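Local coordinates for protein 5-cytosine DNA methyltransferase (Entamoeba histolytica, PDB 3QV2) that probably transfers a methyl group from S-adenosyl-L-methionine to carbon 5 of cytosine in DNA or tRNA, at residues L147-C159 with T171-K183. Sequence-based numbering, arbitrary orientation.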
ATOM      1  N   LEU A 147      22.155  -3.783  -3.576  1.00 14.75           N
ATOM      2  CA  LEU A 147      21.929  -4.430  -2.290  1.00 15.40           C
ATOM      3  C   LEU A 147      22.857  -5.626  -2.099  1.00 16.62           C
ATOM      4  O   LEU A 147      23.460  -5.790  -1.039  1.00 21.23           O
ATOM      5  CB  LEU A 147      20.468  -4.866  -2.154  1.00 16.02           C
ATOM      6  CG  LEU A 147      19.445  -3.740  -1.989  1.00 16.33           C
ATOM      7  CD1 LEU A 147      18.027  -4.288  -2.010  1.00 13.64           C
ATOM      8  CD2 LEU A 147      19.707  -2.972  -0.704  1.00 15.97           C
ATOM      9  N   ILE A 148      22.972  -6.457  -3.130  1.00 15.88           N
ATOM     10  CA  ILE A 148      23.855  -7.617  -3.081  1.00 15.60           C
ATOM     11  C   ILE A 148      25.304  -7.199  -2.854  1.00 19.06           C
ATOM     12  O   ILE A 148      25.989  -7.742  -1.986  1.00 18.33           O
ATOM     13  CB  ILE A 148      23.764  -8.454  -4.370  1.00 21.25           C
ATOM     14  CG1 ILE A 148      22.438  -9.214  -4.415  1.00 20.66           C
ATOM     15  CG2 ILE A 148      24.929  -9.428  -4.454  1.00 22.14           C
ATOM     16  CD1 ILE A 148      22.239 -10.151  -3.242  1.00 23.62           C
ATOM     17  N   LYS A 149      25.762  -6.229  -3.638  1.00 17.58           N
ATOM     18  CA  LYS A 149      27.128  -5.736  -3.524  1.00 18.54           C
ATOM     19  C   LYS A 149      27.395  -5.160  -2.136  1.00 20.28           C
ATOM     20  O   LYS A 149      28.529  -5.176  -1.655  1.00 26.05           O
ATOM     21  CB  LYS A 149      27.409  -4.685  -4.601  1.00 22.69           C
ATOM     22  CG  LYS A 149      28.794  -4.063  -4.516  1.00 32.27           C
ATOM     23  CD  LYS A 149      29.025  -3.068  -5.639  1.00 39.46           C
ATOM     24  CE  LYS A 149      30.358  -2.352  -5.474  1.00 43.00           C
ATOM     25  NZ  LYS A 149      30.422  -1.581  -4.200  1.00 44.26           N
ATOM     26  N   ASN A 150      26.347  -4.659  -1.490  1.00 14.38           N
ATOM     27  CA  ASN A 150      26.483  -4.100  -0.147  1.00 14.51           C
ATOM     28  C   ASN A 150      26.134  -5.091   0.964  1.00 13.96           C
ATOM     29  O   ASN A 150      25.758  -4.692   2.067  1.00 15.55           O
ATOM     30  CB  ASN A 150      25.670  -2.810  -0.004  1.00 13.22           C
ATOM     31  CG  ASN A 150      26.293  -1.643  -0.748  1.00 15.45           C
ATOM     32  OD1 ASN A 150      27.119  -0.913  -0.200  1.00 18.60           O
ATOM     33  ND2 ASN A 150      25.904  -1.466  -2.005  1.00 17.29           N
ATOM     34  N   GLN A 151      26.258  -6.380   0.656  1.00 11.70           N
ATOM     35  CA  GLN A 151      26.189  -7.449   1.653  1.00  9.64           C
ATOM     36  C   GLN A 151      24.796  -7.723   2.226  1.00 10.92           C
ATOM     37  O   GLN A 151      24.670  -8.183   3.361  1.00 16.50           O
ATOM     38  CB  GLN A 151      27.172  -7.175   2.799  1.00 14.41           C
ATOM     39  CG  GLN A 151      28.561  -6.737   2.349  1.00 15.44           C
ATOM     40  CD  GLN A 151      29.271  -7.784   1.512  1.00 21.85           C
ATOM     41  OE1 GLN A 151      28.725  -8.852   1.239  1.00 23.90           O
ATOM     42  NE2 GLN A 151      30.497  -7.482   1.103  1.00 23.62           N
ATOM     43  N   TYR A 152      23.756  -7.453   1.444  1.00 11.04           N
ATOM     44  CA  TYR A 152      22.389  -7.699   1.892  1.00  9.16           C
ATOM     45  C   TYR A 152      21.894  -9.082   1.487  1.00 14.25           C
ATOM     46  O   TYR A 152      22.256  -9.597   0.429  1.00 19.43           O
ATOM     47  CB  TYR A 152      21.435  -6.638   1.335  1.00 10.46           C
ATOM     48  CG  TYR A 152      21.418  -5.341   2.112  1.00 12.54           C
ATOM     49  CD1 TYR A 152      20.558  -5.166   3.190  1.00 14.82           C
ATOM     50  CD2 TYR A 152      22.252  -4.291   1.764  1.00 12.27           C
ATOM     51  CE1 TYR A 152      20.536  -3.981   3.903  1.00 14.69           C
ATOM     52  CE2 TYR A 152      22.238  -3.102   2.468  1.00 14.85           C
ATOM     53  CZ  TYR A 152      21.379  -2.952   3.536  1.00 14.89           C
ATOM     54  OH  TYR A 152      21.361  -1.772   4.239  1.00 14.95           O
ATOM     55  N   TYR A 153      21.069  -9.678   2.341  1.00 13.14           N
ATOM     56  CA  TYR A 153      20.326 -10.880   1.984  1.00 16.21           C
ATOM     57  C   TYR A 153      18.921 -10.458   1.572  1.00 18.66           C
ATOM     58  O   TYR A 153      18.277  -9.671   2.263  1.00 19.05           O
ATOM     59  CB  TYR A 153      20.263 -11.851   3.161  1.00 16.24           C
ATOM     60  CG  TYR A 153      21.607 -12.420   3.554  1.00 19.35           C
ATOM     61  CD1 TYR A 153      22.055 -13.623   3.023  1.00 20.86           C
ATOM     62  CD2 TYR A 153      22.429 -11.755   4.453  1.00 19.45           C
ATOM     63  CE1 TYR A 153      23.282 -14.148   3.377  1.00 22.34           C
ATOM     64  CE2 TYR A 153      23.658 -12.271   4.814  1.00 21.51           C
ATOM     65  CZ  TYR A 153      24.079 -13.467   4.273  1.00 21.68           C
ATOM     66  OH  TYR A 153      25.304 -13.984   4.630  1.00 20.70           O
ATOM     67  N   ILE A 154      18.448 -10.977   0.444  1.00 19.36           N
ATOM     68  CA  ILE A 154      17.184 -10.519  -0.117  1.00 18.29           C
ATOM     69  C   ILE A 154      16.179 -11.640  -0.350  1.00 23.36           C
ATOM     70  O   ILE A 154      16.468 -12.617  -1.042  1.00 24.51           O
ATOM     71  CB  ILE A 154      17.404  -9.769  -1.446  1.00 16.86           C
ATOM     72  CG1 ILE A 154      18.444  -8.663  -1.271  1.00 18.47           C
ATOM     73  CG2 ILE A 154      16.091  -9.198  -1.961  1.00 12.25           C
ATOM     74  CD1 ILE A 154      18.798  -7.952  -2.558  1.00 21.93           C
ATOM     75  N   LYS A 155      14.998 -11.488   0.242  1.00 23.80           N
ATOM     76  CA  LYS A 155      13.876 -12.368  -0.048  1.00 23.58           C
ATOM     77  C   LYS A 155      12.689 -11.550  -0.538  1.00 21.08           C
ATOM     78  O   LYS A 155      12.358 -10.512   0.033  1.00 18.20           O
ATOM     79  CB  LYS A 155      13.486 -13.193   1.178  1.00 27.99           C
ATOM     80  CG  LYS A 155      14.485 -14.281   1.523  1.00 35.09           C
ATOM     81  CD  LYS A 155      13.781 -15.561   1.936  1.00 40.50           C
ATOM     82  CE  LYS A 155      14.779 -16.677   2.197  1.00 43.40           C
ATOM     83  NZ  LYS A 155      15.618 -16.965   0.999  1.00 43.32           N
ATOM     84  N   ASP A 156      12.054 -12.023  -1.603  1.00 20.08           N
ATOM     85  CA  ASP A 156      10.940 -11.306  -2.207  1.00 20.09           C
ATOM     86  C   ASP A 156       9.732 -12.214  -2.416  1.00 19.57           C
ATOM     87  O   ASP A 156       9.863 -13.436  -2.461  1.00 19.79           O
ATOM     88  CB  ASP A 156      11.373 -10.681  -3.533  1.00 20.21           C
ATOM     89  CG  ASP A 156      11.895 -11.710  -4.518  1.00 20.65           C
ATOM     90  OD1 ASP A 156      12.199 -12.843  -4.090  1.00 22.98           O
ATOM     91  OD2 ASP A 156      12.007 -11.387  -5.719  1.00 15.97           O
ATOM     92  N   ILE A 157       8.556 -11.610  -2.542  1.00 19.20           N
ATOM     93  CA  ILE A 157       7.333 -12.376  -2.741  1.00 21.54           C
ATOM     94  C   ILE A 157       6.252 -11.550  -3.428  1.00 19.65           C
ATOM     95  O   ILE A 157       6.093 -10.361  -3.153  1.00 18.08           O
ATOM     96  CB  ILE A 157       6.778 -12.916  -1.405  1.00 22.51           C
ATOM     97  CG1 ILE A 157       5.581 -13.837  -1.656  1.00 23.51           C
ATOM     98  CG2 ILE A 157       6.388 -11.769  -0.483  1.00 22.01           C
ATOM     99  CD1 ILE A 157       4.968 -14.406  -0.393  1.00 23.79           C
ATOM    100  N   ILE A 158       5.522 -12.193  -4.332  1.00 18.54           N
ATOM    101  CA  ILE A 158       4.340 -11.598  -4.935  1.00 15.11           C
ATOM    102  C   ILE A 158       3.113 -12.293  -4.361  1.00 14.98           C
ATOM    103  O   ILE A 158       2.921 -13.492  -4.568  1.00 22.01           O
ATOM    104  CB  ILE A 158       4.341 -11.762  -6.466  1.00 15.21           C
ATOM    105  CG1 ILE A 158       5.503 -10.987  -7.085  1.00 13.31           C
ATOM    106  CG2 ILE A 158       3.018 -11.298  -7.052  1.00 15.30           C
ATOM    107  CD1 ILE A 158       5.548 -11.059  -8.598  1.00 15.96           C
ATOM    108  N   CYS A 159       2.290 -11.549  -3.630  1.00 13.12           N
ATOM    109  CA  CYS A 159       1.115 -12.136  -2.998  1.00 13.74           C
ATOM    110  C   CYS A 159      -0.034 -11.141  -2.878  1.00 14.76           C
ATOM    111  O   CYS A 159       0.139  -9.946  -3.109  1.00 12.89           O
ATOM    112  CB  CYS A 159       1.471 -12.698  -1.620  1.00 11.94           C
ATOM    113  SG  CYS A 159       2.018 -11.457  -0.429  1.00 26.26           S
ATOM    114  N   THR A 171      -2.795  -7.762  -5.553  1.00 18.04           N
ATOM    115  CA  THR A 171      -1.520  -8.416  -5.808  1.00 18.19           C
ATOM    116  C   THR A 171      -0.383  -7.403  -5.873  1.00 18.32           C
ATOM    117  O   THR A 171      -0.373  -6.518  -6.730  1.00 17.09           O
ATOM    118  CB  THR A 171      -1.560  -9.218  -7.120  1.00 18.75           C
ATOM    119  OG1 THR A 171      -2.647 -10.152  -7.077  1.00 17.86           O
ATOM    120  CG2 THR A 171      -0.256  -9.968  -7.330  1.00 14.06           C
ATOM    121  N   ARG A 172       0.574  -7.536  -4.961  1.00 17.10           N
ATOM    122  CA  ARG A 172       1.710  -6.624  -4.908  1.00 15.97           C
ATOM    123  C   ARG A 172       3.036  -7.361  -4.745  1.00 14.79           C
ATOM    124  O   ARG A 172       3.073  -8.536  -4.376  1.00 16.92           O
ATOM    125  CB  ARG A 172       1.535  -5.609  -3.776  1.00 18.90           C
ATOM    126  CG  ARG A 172       0.437  -4.583  -4.019  1.00 18.36           C
ATOM    127  CD  ARG A 172       0.751  -3.710  -5.224  1.00 19.95           C
ATOM    128  NE  ARG A 172      -0.160  -2.573  -5.329  1.00 23.57           N
ATOM    129  CZ  ARG A 172      -1.278  -2.574  -6.045  1.00 28.39           C
ATOM    130  NH1 ARG A 172      -2.045  -1.493  -6.080  1.00 28.24           N
ATOM    131  NH2 ARG A 172      -1.630  -3.654  -6.729  1.00 28.99           N
ATOM    132  N   TYR A 173       4.124  -6.655  -5.030  1.00 13.84           N
ATOM    133  CA  TYR A 173       5.463  -7.212  -4.922  1.00 13.54           C
ATOM    134  C   TYR A 173       6.139  -6.675  -3.668  1.00 10.67           C
ATOM    135  O   TYR A 173       6.072  -5.478  -3.382  1.00  8.16           O
ATOM    136  CB  TYR A 173       6.274  -6.859  -6.168  1.00 14.98           C
ATOM    137  CG  TYR A 173       7.693  -7.382  -6.174  1.00 14.50           C
ATOM    138  CD1 TYR A 173       7.960  -8.730  -5.983  1.00 14.88           C
ATOM    139  CD2 TYR A 173       8.763  -6.527  -6.396  1.00 14.38           C
ATOM    140  CE1 TYR A 173       9.257  -9.211  -5.997  1.00 14.66           C
ATOM    141  CE2 TYR A 173      10.062  -6.997  -6.414  1.00 12.37           C
ATOM    142  CZ  TYR A 173      10.303  -8.338  -6.214  1.00 13.48           C
ATOM    143  OH  TYR A 173      11.594  -8.810  -6.232  1.00 13.15           O
ATOM    144  N   TYR A 174       6.782  -7.565  -2.917  1.00 11.05           N
ATOM    145  CA  TYR A 174       7.411  -7.190  -1.655  1.00 10.98           C
ATOM    146  C   TYR A 174       8.867  -7.634  -1.578  1.00 13.84           C
ATOM    147  O   TYR A 174       9.185  -8.797  -1.827  1.00 12.29           O
ATOM    148  CB  TYR A 174       6.636  -7.785  -0.479  1.00 11.61           C
ATOM    149  CG  TYR A 174       5.177  -7.391  -0.439  1.00 14.23           C
ATOM    150  CD1 TYR A 174       4.776  -6.201   0.151  1.00 14.41           C
ATOM    151  CD2 TYR A 174       4.200  -8.211  -0.988  1.00 14.39           C
ATOM    152  CE1 TYR A 174       3.445  -5.837   0.193  1.00 14.60           C
ATOM    153  CE2 TYR A 174       2.864  -7.856  -0.952  1.00 14.87           C
ATOM    154  CZ  TYR A 174       2.494  -6.666  -0.358  1.00 14.68           C
ATOM    155  OH  TYR A 174       1.170  -6.302  -0.316  1.00 12.68           O
ATOM    156  N   VAL A 175       9.748  -6.705  -1.222  1.00 13.30           N
ATOM    157  CA  VAL A 175      11.164  -7.014  -1.074  1.00 14.80           C
ATOM    158  C   VAL A 175      11.593  -6.887   0.384  1.00 15.75           C
ATOM    159  O   VAL A 175      11.356  -5.865   1.024  1.00 17.56           O
ATOM    160  CB  VAL A 175      12.042  -6.090  -1.937  1.00 10.38           C
ATOM    161  CG1 VAL A 175      13.509  -6.427  -1.742  1.00  6.84           C
ATOM    162  CG2 VAL A 175      11.656  -6.209  -3.402  1.00 11.78           C
ATOM    163  N   MET A 176      12.221  -7.938   0.900  1.00 15.15           N
ATOM    164  CA  MET A 176      12.709  -7.949   2.272  1.00 15.66           C
ATOM    165  C   MET A 176      14.218  -8.145   2.299  1.00 15.97           C
ATOM    166  O   MET A 176      14.719  -9.231   2.008  1.00 14.07           O
ATOM    167  CB  MET A 176      12.015  -9.051   3.073  1.00 14.24           C
ATOM    168  CG  MET A 176      10.533  -8.806   3.296  1.00 18.29           C
ATOM    169  SD  MET A 176       9.601 -10.341   3.453  1.00 34.91           S
ATOM    170  CE  MET A 176       9.711 -10.961   1.776  1.00  8.31           C
ATOM    171  N   ALA A 177      14.939  -7.084   2.646  1.00 14.92           N
ATOM    172  CA  ALA A 177      16.394  -7.119   2.649  1.00 12.54           C
ATOM    173  C   ALA A 177      16.956  -6.808   4.030  1.00 15.21           C
ATOM    174  O   ALA A 177      16.434  -5.955   4.745  1.00 16.62           O
ATOM    175  CB  ALA A 177      16.947  -6.147   1.619  1.00  6.46           C
ATOM    176  N   ARG A 178      18.021  -7.511   4.398  1.00 11.55           N
ATOM    177  CA  ARG A 178      18.681  -7.288   5.677  1.00 13.28           C
ATOM    178  C   ARG A 178      20.102  -7.846   5.648  1.00 14.07           C
ATOM    179  O   ARG A 178      20.469  -8.583   4.735  1.00 13.09           O
ATOM    180  CB  ARG A 178      17.877  -7.912   6.819  1.00 10.01           C
ATOM    181  CG  ARG A 178      17.887  -9.428   6.839  1.00 12.29           C
ATOM    182  CD  ARG A 178      16.873  -9.970   7.827  1.00 14.07           C
ATOM    183  NE  ARG A 178      17.159 -11.350   8.204  1.00 15.74           N
ATOM    184  CZ  ARG A 178      16.346 -12.108   8.931  1.00 15.03           C
ATOM    185  NH1 ARG A 178      15.189 -11.619   9.351  1.00 13.52           N
ATOM    186  NH2 ARG A 178      16.686 -13.354   9.232  1.00 13.89           N
ATOM    187  N   LEU A 179      20.895  -7.493   6.654  1.00 13.55           N
ATOM    188  CA  LEU A 179      22.308  -7.857   6.675  1.00 12.18           C
ATOM    189  C   LEU A 179      22.558  -9.237   7.278  1.00 11.87           C
ATOM    190  O   LEU A 179      23.678  -9.747   7.240  1.00 10.68           O
ATOM    191  CB  LEU A 179      23.113  -6.794   7.424  1.00 13.44           C
ATOM    192  CG  LEU A 179      22.966  -5.374   6.875  1.00 11.19           C
ATOM    193  CD1 LEU A 179      23.686  -4.379   7.767  1.00 12.11           C
ATOM    194  CD2 LEU A 179      23.486  -5.296   5.450  1.00 14.52           C
ATOM    195  N   THR A 180      21.513  -9.839   7.835  1.00 10.96           N
ATOM    196  CA  THR A 180      21.612 -11.192   8.369  1.00 11.49           C
ATOM    197  C   THR A 180      20.844 -12.162   7.479  1.00 13.99           C
ATOM    198  O   THR A 180      19.778 -11.824   6.965  1.00 15.50           O
ATOM    199  CB  THR A 180      21.062 -11.281   9.803  1.00 10.34           C
ATOM    200  OG1 THR A 180      19.656 -11.007   9.795  1.00 15.75           O
ATOM    201  CG2 THR A 180      21.769 -10.281  10.708  1.00  5.71           C
ATOM    202  N   PRO A 181      21.384 -13.373   7.291  1.00 13.21           N
ATOM    203  CA  PRO A 181      20.703 -14.379   6.471  1.00 12.97           C
ATOM    204  C   PRO A 181      19.410 -14.852   7.125  1.00 15.66           C
ATOM    205  O   PRO A 181      19.305 -14.858   8.353  1.00 15.73           O
ATOM    206  CB  PRO A 181      21.721 -15.521   6.400  1.00 13.66           C
ATOM    207  CG  PRO A 181      22.561 -15.352   7.618  1.00 15.35           C
ATOM    208  CD  PRO A 181      22.659 -13.871   7.837  1.00 13.60           C
ATOM    209  N   PHE A 182      18.433 -15.233   6.307  1.00 15.17           N
ATOM    210  CA  PHE A 182      17.162 -15.737   6.812  1.00 14.44           C
ATOM    211  C   PHE A 182      17.272 -17.220   7.149  1.00 16.60           C
ATOM    212  O   PHE A 182      17.445 -18.052   6.260  1.00 20.02           O
ATOM    213  CB  PHE A 182      16.050 -15.517   5.783  1.00 15.19           C
ATOM    214  CG  PHE A 182      15.792 -14.071   5.465  1.00 16.39           C
ATOM    215  CD1 PHE A 182      14.786 -13.374   6.113  1.00 16.14           C
ATOM    216  CD2 PHE A 182      16.553 -13.409   4.515  1.00 14.93           C
ATOM    217  CE1 PHE A 182      14.544 -12.044   5.821  1.00 13.80           C
ATOM    218  CE2 PHE A 182      16.317 -12.080   4.217  1.00 15.61           C
ATOM    219  CZ  PHE A 182      15.311 -11.397   4.871  1.00 13.74           C
ATOM    220  N   LYS A 183      17.172 -17.542   8.435  1.00 19.30           N
ATOM    221  CA  LYS A 183      17.282 -18.924   8.890  1.00 22.97           C
ATOM    222  C   LYS A 183      16.003 -19.714   8.640  1.00 24.59           C
ATOM    223  O   LYS A 183      16.047 -20.915   8.382  1.00 25.74           O
ATOM    224  CB  LYS A 183      17.632 -18.978  10.380  1.00 18.78           C
ATOM    225  CG  LYS A 183      19.023 -18.475  10.714  1.00 20.00           C
ATOM    226  CD  LYS A 183      19.344 -18.692  12.182  1.00 19.30           C
ATOM    227  CE  LYS A 183      20.783 -18.319  12.484  1.00 20.17           C
ATOM    228  NZ  LYS A 183      21.151 -18.633  13.890  1.00 16.73           N
TER
HETATM  229  O   HOH W   1      25.794  -8.972   5.733  1.00 10.79           O
HETATM  230  O   HOH W   2      17.391 -18.373   3.542  1.00 47.75           O
HETATM  231  O   HOH W   3      -0.669  -7.920  -1.384  1.00 14.65           O
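Y173 reaches from strand 172-178 across to D156 on the neighbouring strand. Its CB is carried on the face shared with I154, D156, V175 and I158, and CG stands anti to the backbone N (chi1 180°), which sends the ring over strand 153-159. CD1 lies 3.5 Å from I158 CG1, CE1 passes D156 CB and OD2, and OH donates to D156 OD2 at 2.7 Å. OD2 accepts with its anti lone pair, the carboxylate turned 73° from the ring; K135 forms a salt bridge to the same oxygen, and F140 meets the ring edge-to-face. Between the two backbones, strands 153-159 and 172-178 pair antiparallel from Y153-R178 to C159-R172, with two N-H...O bonds at every hydrogen-bonded pair. Strand 172-178, the one reversed strand of the sheet, is inserted between 125-130 and the edge strand 153-159, which run parallel to each other, as in the class I SAM-dependent methyltransferase fold. On the other face, C159 SG touches Y174 CE2 obliquely at 3.7 Å, and a water joins Y174 OH to C159 O; helix 311-321 packs against both side chains. M176 bends at chi3 (-69°), bringing CE to 3.2 Å from K155 O. F182 is sandwiched, K155 CG over one ring face and the R178 guanidinium over the other. R178 is held flat there by NE to T180 O and NH2 to P181 O, both in the guanidinium plane, while NH1 forms a salt bridge with D323. P181 covers one face of the Y153 ring, its CB 3.8 Å from the centroid. Beyond the Schellman turn closing helix 138-149, Y152 takes L179 CD2 squarely over its ring, 3.5 Å from the centroid, with L147 CD2 on the opposite face and OH bonded to P123 O.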